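Local coordinates for protein alpha-1,4-endofucoidanase (Mariniflexile fucanivorans, PDB 6DLH) that cleaves fucoidan from within as a family 107 glycoside hydrolase, thought to use a retaining mechanism, its chain also carrying Ig-like domains that bind calcium, at residues T569-P574 and S602-V607; D575-T580 and W587-M592. All coordinates share one frame; numbering follows the deposited sequence.

Interaction 1 (T569-P574 and S602-V607); sequences TKTSGP and SFTFNV
K570 lies across the ring of F605: its CA sits over one face, displaced toward the rim and 4.1 Å from the ring centroid, a CH-pi contact, while K570 CB meets F605 CE2 at 3.7 Å. With CG anti to the backbone N (chi1 168°), the extended lysine chain runs on past F603 until NZ ends beside P574 O; it also bonds L577 O. That proline crosses F603 at about a right angle, P574 CD against F603 CE2 at 3.4 Å, and its carbonyl O comes in at the ring edge. On the reverse side of the sheet, that of T569 and N606, the hydroxyls S572 OG and T604 OG1 share a hydrogen bond of 2.9 Å. T571 forms a beta bulge: the antiparallel register slips by one between K570 and S572, yet T571 N still reaches T604 O at 2.9 Å, almost straight (177°). Cut back to an alanine, F605 would lose the ring face under K570 CA, and a gap is likely to open beneath the lysine. Chemically the two faces of this strand pair differ: the phenyl rings turn to the other sheet of the sandwich, where L577 touches both, while the hydroxyl and amide residues are on the reverse.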
loop_
_atom_site.group_PDB
_atom_site.type_symbol
_atom_site.label_atom_id
_atom_site.label_comp_id
_atom_site.label_asym_id
_atom_site.label_seq_id
_atom_site.Cartn_x
_atom_site.Cartn_y
_atom_site.Cartn_z
ATOM N N THR A 569 -18.527 -9.543 15.288
ATOM C CA THR A 569 -19.754 -8.780 15.410
ATOM C C THR A 569 -19.668 -7.944 16.680
ATOM O O THR A 569 -19.167 -8.412 17.703
ATOM C CB THR A 569 -20.970 -9.710 15.534
ATOM O OG1 THR A 569 -20.865 -10.737 14.549
ATOM C CG2 THR A 569 -22.296 -8.990 15.393
ATOM N N LYS A 570 -20.148 -6.703 16.586
ATOM C CA LYS A 570 -20.453 -5.906 17.757
ATOM C C LYS A 570 -21.836 -6.332 18.242
ATOM O O LYS A 570 -22.787 -6.308 17.463
ATOM C CB LYS A 570 -20.431 -4.425 17.372
ATOM C CG LYS A 570 -20.997 -3.455 18.402
ATOM C CD LYS A 570 -20.907 -2.019 17.938
ATOM C CE LYS A 570 -21.606 -1.050 18.862
ATOM N NZ LYS A 570 -21.706 0.302 18.266
ATOM N N THR A 571 -21.933 -6.724 19.523
ATOM C CA THR A 571 -23.180 -7.264 20.048
ATOM C C THR A 571 -23.843 -6.317 21.052
ATOM O O THR A 571 -25.030 -6.454 21.324
ATOM C CB THR A 571 -23.052 -8.719 20.532
ATOM O OG1 THR A 571 -22.107 -8.783 21.599
ATOM C CG2 THR A 571 -22.667 -9.697 19.440
ATOM N N SER A 572 -23.096 -5.347 21.587
ATOM C CA SER A 572 -23.691 -4.388 22.507
ATOM C C SER A 572 -22.768 -3.191 22.696
ATOM O O SER A 572 -21.589 -3.270 22.361
ATOM C CB SER A 572 -24.002 -5.033 23.834
ATOM O OG SER A 572 -22.804 -5.299 24.548
ATOM N N GLY A 573 -23.316 -2.110 23.271
ATOM C CA GLY A 573 -22.560 -0.906 23.584
ATOM C C GLY A 573 -23.079 0.296 22.801
ATOM O O GLY A 573 -23.988 0.139 21.989
ATOM N N PRO A 574 -22.525 1.516 23.013
ATOM C CA PRO A 574 -22.957 2.721 22.293
ATOM C C PRO A 574 -22.869 2.628 20.770
ATOM O O PRO A 574 -22.059 1.874 20.233
ATOM C CB PRO A 574 -21.976 3.797 22.780
ATOM C CG PRO A 574 -21.547 3.311 24.145
ATOM C CD PRO A 574 -21.467 1.806 23.995
ATOM N N SER A 602 -18.031 0.948 26.934
ATOM C CA SER A 602 -17.930 -0.500 27.034
ATOM C C SER A 602 -18.718 -1.152 25.896
ATOM O O SER A 602 -19.774 -0.652 25.511
ATOM C CB SER A 602 -18.419 -0.953 28.387
ATOM O OG SER A 602 -17.793 -2.163 28.773
ATOM N N PHE A 603 -18.192 -2.267 25.363
ATOM C CA PHE A 603 -18.753 -2.919 24.189
ATOM C C PHE A 603 -18.538 -4.428 24.281
ATOM O O PHE A 603 -17.537 -4.884 24.837
ATOM C CB PHE A 603 -18.054 -2.427 22.914
ATOM C CG PHE A 603 -17.998 -0.930 22.725
ATOM C CD1 PHE A 603 -16.933 -0.187 23.220
ATOM C CD2 PHE A 603 -19.004 -0.261 22.041
ATOM C CE1 PHE A 603 -16.885 1.190 23.043
ATOM C CE2 PHE A 603 -18.954 1.116 21.867
ATOM C CZ PHE A 603 -17.896 1.840 22.371
ATOM N N THR A 604 -19.467 -5.197 23.701
ATOM C CA THR A 604 -19.270 -6.632 23.561
ATOM C C THR A 604 -18.939 -6.965 22.107
ATOM O O THR A 604 -19.579 -6.446 21.196
ATOM C CB THR A 604 -20.476 -7.438 24.071
ATOM O OG1 THR A 604 -20.685 -7.118 25.446
ATOM C CG2 THR A 604 -20.296 -8.937 23.947
ATOM N N PHE A 605 -17.953 -7.853 21.914
ATOM C CA PHE A 605 -17.575 -8.312 20.587
ATOM C C PHE A 605 -17.575 -9.840 20.523
ATOM O O PHE A 605 -16.980 -10.514 21.366
ATOM C CB PHE A 605 -16.271 -7.645 20.133
ATOM C CG PHE A 605 -16.456 -6.253 19.579
ATOM C CD1 PHE A 605 -16.531 -5.150 20.421
ATOM C CD2 PHE A 605 -16.579 -6.043 18.210
ATOM C CE1 PHE A 605 -16.718 -3.872 19.911
ATOM C CE2 PHE A 605 -16.764 -4.764 17.701
ATOM C CZ PHE A 605 -16.842 -3.682 18.553
ATOM N N ASN A 606 -18.266 -10.381 19.515
ATOM C CA ASN A 606 -18.289 -11.817 19.282
ATOM C C ASN A 606 -17.324 -12.158 18.149
ATOM O O ASN A 606 -17.287 -11.460 17.143
ATOM C CB ASN A 606 -19.700 -12.330 18.970
ATOM C CG ASN A 606 -19.750 -13.836 18.802
ATOM O OD1 ASN A 606 -19.829 -14.579 19.782
ATOM N ND2 ASN A 606 -19.700 -14.299 17.563
ATOM N N VAL A 607 -16.551 -13.234 18.330
ATOM C CA VAL A 607 -15.784 -13.841 17.255
ATOM C C VAL A 607 -16.305 -15.263 17.057
ATOM O O VAL A 607 -16.365 -16.031 18.016
ATOM C CB VAL A 607 -14.265 -13.810 17.533
ATOM C CG1 VAL A 607 -13.890 -14.565 18.800
ATOM C CG2 VAL A 607 -13.451 -14.317 16.349
HETATM O O HOH W 1 -19.383 -13.140 15.315
#

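Interaction 2 (D575-T580 and W587-M592); sequences DWLVLT and WRLSGM
T580 and R588 form a hydrogen-bonded antiparallel pair, the one in this contact nearest the hairpin turn. R588 N donates to T580 O at 2.8 Å and T580 N to R588 O. Their side chains lie alongside each other, pointing the same way. With chi1 at 51°, T580 OG1 stands between its own backbone N and carbonyl carbon and reaches a water at 2.8 Å. This water donates to R588 O at 2.7 Å and also bonds S590 OG, so R588 O is gripped by two donors and the water links the T580 and S590 hydroxyls to it.

The opposite face is apolar. L579 has CG anti to the backbone N (chi1 169°), which sends L579 CD1 against W587 CE3 at 3.7 Å; the leucine crosses the indole obliquely. The same CD1 touches CD2 of L589, its partner in the non-hydrogen-bonded pair, at 3.9 Å. L589 also packs toward L577, whose CD1 meets L589 CB at 3.9 Å, and is thus in touch with both L577, just ahead of the strand, and L579 within it. Next along, V578 N bonds S590 O at 2.8 Å, and G591 CA closes on W576 O at a spot where any CB would clash with that carbonyl.

Within the Ig-like domain, strand 586-590 is the middle of a three-stranded antiparallel sheet, bonded on its other side to strand 550-553 through L552 and S550. The leucine face looks across to the second sheet: L577 reaches F603 and F605 of strand 599-608, L579 and W587 touch I568 of strand 567-572, and W576 NE1 bonds N601 OD1.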
loop_
_atom_site.group_PDB
_atom_site.type_symbol
_atom_site.label_atom_id
_atom_site.label_comp_id
_atom_site.label_asym_id
_atom_site.label_seq_id
_atom_site.Cartn_x
_atom_site.Cartn_y
_atom_site.Cartn_z
ATOM N N ASP A 575 -23.700 3.428 20.089
ATOM C CA ASP A 575 -23.953 3.286 18.662
ATOM C C ASP A 575 -22.759 3.753 17.827
ATOM O O ASP A 575 -22.546 3.238 16.732
ATOM C CB ASP A 575 -25.224 4.030 18.235
ATOM C CG ASP A 575 -26.500 3.533 18.899
ATOM O OD1 ASP A 575 -26.922 2.397 18.592
ATOM O OD2 ASP A 575 -27.068 4.293 19.713
ATOM N N TRP A 576 -21.992 4.724 18.347
ATOM C CA TRP A 576 -21.002 5.461 17.571
ATOM C C TRP A 576 -19.927 4.554 16.970
ATOM O O TRP A 576 -19.429 4.834 15.883
ATOM C CB TRP A 576 -20.386 6.608 18.379
ATOM C CG TRP A 576 -19.444 6.177 19.463
ATOM C CD1 TRP A 576 -19.734 6.040 20.789
ATOM C CD2 TRP A 576 -18.048 5.848 19.327
ATOM N NE1 TRP A 576 -18.622 5.647 21.484
ATOM C CE2 TRP A 576 -17.572 5.519 20.616
ATOM C CE3 TRP A 576 -17.152 5.796 18.249
ATOM C CZ2 TRP A 576 -16.249 5.144 20.852
ATOM C CZ3 TRP A 576 -15.847 5.418 18.480
ATOM C CH2 TRP A 576 -15.401 5.102 19.765
ATOM N N LEU A 577 -19.551 3.490 17.686
ATOM C CA LEU A 577 -18.490 2.608 17.228
ATOM C C LEU A 577 -18.975 1.797 16.025
ATOM O O LEU A 577 -20.022 1.153 16.078
ATOM C CB LEU A 577 -18.023 1.716 18.385
ATOM C CG LEU A 577 -16.770 0.878 18.117
ATOM C CD1 LEU A 577 -15.533 1.753 17.960
ATOM C CD2 LEU A 577 -16.557 -0.159 19.211
ATOM N N VAL A 578 -18.200 1.856 14.937
ATOM C CA VAL A 578 -18.503 1.144 13.707
ATOM C C VAL A 578 -17.451 0.053 13.520
ATOM O O VAL A 578 -16.271 0.281 13.767
ATOM C CB VAL A 578 -18.527 2.116 12.508
ATOM C CG1 VAL A 578 -18.608 1.403 11.163
ATOM C CG2 VAL A 578 -19.637 3.151 12.636
ATOM N N LEU A 579 -17.898 -1.131 13.093
ATOM C CA LEU A 579 -17.018 -2.234 12.742
ATOM C C LEU A 579 -17.169 -2.533 11.250
ATOM O O LEU A 579 -18.287 -2.616 10.742
ATOM C CB LEU A 579 -17.391 -3.461 13.584
ATOM C CG LEU A 579 -16.733 -4.779 13.166
ATOM C CD1 LEU A 579 -15.282 -4.841 13.621
ATOM C CD2 LEU A 579 -17.509 -5.979 13.698
ATOM N N THR A 580 -16.033 -2.695 10.558
ATOM C CA THR A 580 -16.030 -3.127 9.170
ATOM C C THR A 580 -14.860 -4.087 8.953
ATOM O O THR A 580 -13.835 -3.994 9.623
ATOM C CB THR A 580 -16.031 -1.937 8.196
ATOM O OG1 THR A 580 -14.985 -1.041 8.565
ATOM C CG2 THR A 580 -17.334 -1.163 8.178
ATOM N N TRP A 587 -9.940 -6.432 10.759
ATOM C CA TRP A 587 -11.161 -5.663 10.945
ATOM C C TRP A 587 -10.791 -4.282 11.469
ATOM O O TRP A 587 -9.735 -4.104 12.071
ATOM C CB TRP A 587 -12.125 -6.383 11.897
ATOM C CG TRP A 587 -12.571 -7.729 11.414
ATOM C CD1 TRP A 587 -11.797 -8.845 11.249
ATOM C CD2 TRP A 587 -13.905 -8.112 11.040
ATOM N NE1 TRP A 587 -12.556 -9.893 10.799
ATOM C CE2 TRP A 587 -13.854 -9.471 10.657
ATOM C CE3 TRP A 587 -15.129 -7.440 10.978
ATOM C CZ2 TRP A 587 -14.984 -10.166 10.226
ATOM C CZ3 TRP A 587 -16.246 -8.128 10.552
ATOM C CH2 TRP A 587 -16.173 -9.473 10.186
ATOM N N ARG A 588 -11.689 -3.320 11.247
ATOM C CA ARG A 588 -11.426 -1.928 11.569
ATOM C C ARG A 588 -12.569 -1.375 12.414
ATOM O O ARG A 588 -13.734 -1.542 12.062
ATOM C CB ARG A 588 -11.274 -1.126 10.271
ATOM C CG ARG A 588 -11.393 0.382 10.432
ATOM C CD ARG A 588 -10.061 1.077 10.654
ATOM N NE ARG A 588 -10.242 2.476 11.020
ATOM C CZ ARG A 588 -10.268 3.493 10.165
ATOM N NH1 ARG A 588 -10.112 3.273 8.869
ATOM N NH2 ARG A 588 -10.451 4.724 10.612
ATOM N N LEU A 589 -12.208 -0.709 13.518
ATOM C CA LEU A 589 -13.141 0.055 14.331
ATOM C C LEU A 589 -13.001 1.532 13.986
ATOM O O LEU A 589 -11.904 2.085 14.019
ATOM C CB LEU A 589 -12.841 -0.159 15.820
ATOM C CG LEU A 589 -13.029 -1.579 16.351
ATOM C CD1 LEU A 589 -12.541 -1.669 17.786
ATOM C CD2 LEU A 589 -14.486 -2.011 16.256
ATOM N N SER A 590 -14.132 2.162 13.671
ATOM C CA SER A 590 -14.148 3.578 13.352
ATOM C C SER A 590 -15.384 4.211 13.977
ATOM O O SER A 590 -15.995 3.634 14.877
ATOM C CB SER A 590 -14.095 3.810 11.852
ATOM O OG SER A 590 -15.208 3.213 11.197
ATOM N N GLY A 591 -15.756 5.383 13.453
ATOM C CA GLY A 591 -16.894 6.133 13.951
ATOM C C GLY A 591 -16.427 7.383 14.679
ATOM O O GLY A 591 -15.269 7.472 15.080
ATOM N N MET A 592 -17.341 8.347 14.823
ATOM C CA MET A 592 -17.045 9.597 15.503
ATOM C C MET A 592 -17.902 9.689 16.764
ATOM O O MET A 592 -19.125 9.784 16.677
ATOM C CB MET A 592 -17.342 10.791 14.591
ATOM C CG MET A 592 -16.902 12.116 15.170
ATOM S SD MET A 592 -17.361 13.525 14.131
ATOM C CE MET A 592 -15.950 13.600 13.027
HETATM O O HOH W 2 -15.123 0.467 10.877
#

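In the fold
Interactions 1 and 2 belong to the facing sheets of one Ig-like beta sandwich, their centres 11 Å apart. Along the chain interaction 2 is nested inside interaction 1: strand 567-572 leads through P574 and D575 into 578-583, and 586-590 returns to 599-608. L577 bridges the layers, with L577 CD2 3.6 Å from F605 CZ and L577 CB 3.7 Å from F603 CE2, while its O is a probable hydrogen-bond acceptor for K570 NZ at 2.9 Å. The calcium site made by G528, D560, E562, D564 and D609 lies in the same domain, the ion about 12 Å from the side chain of N606.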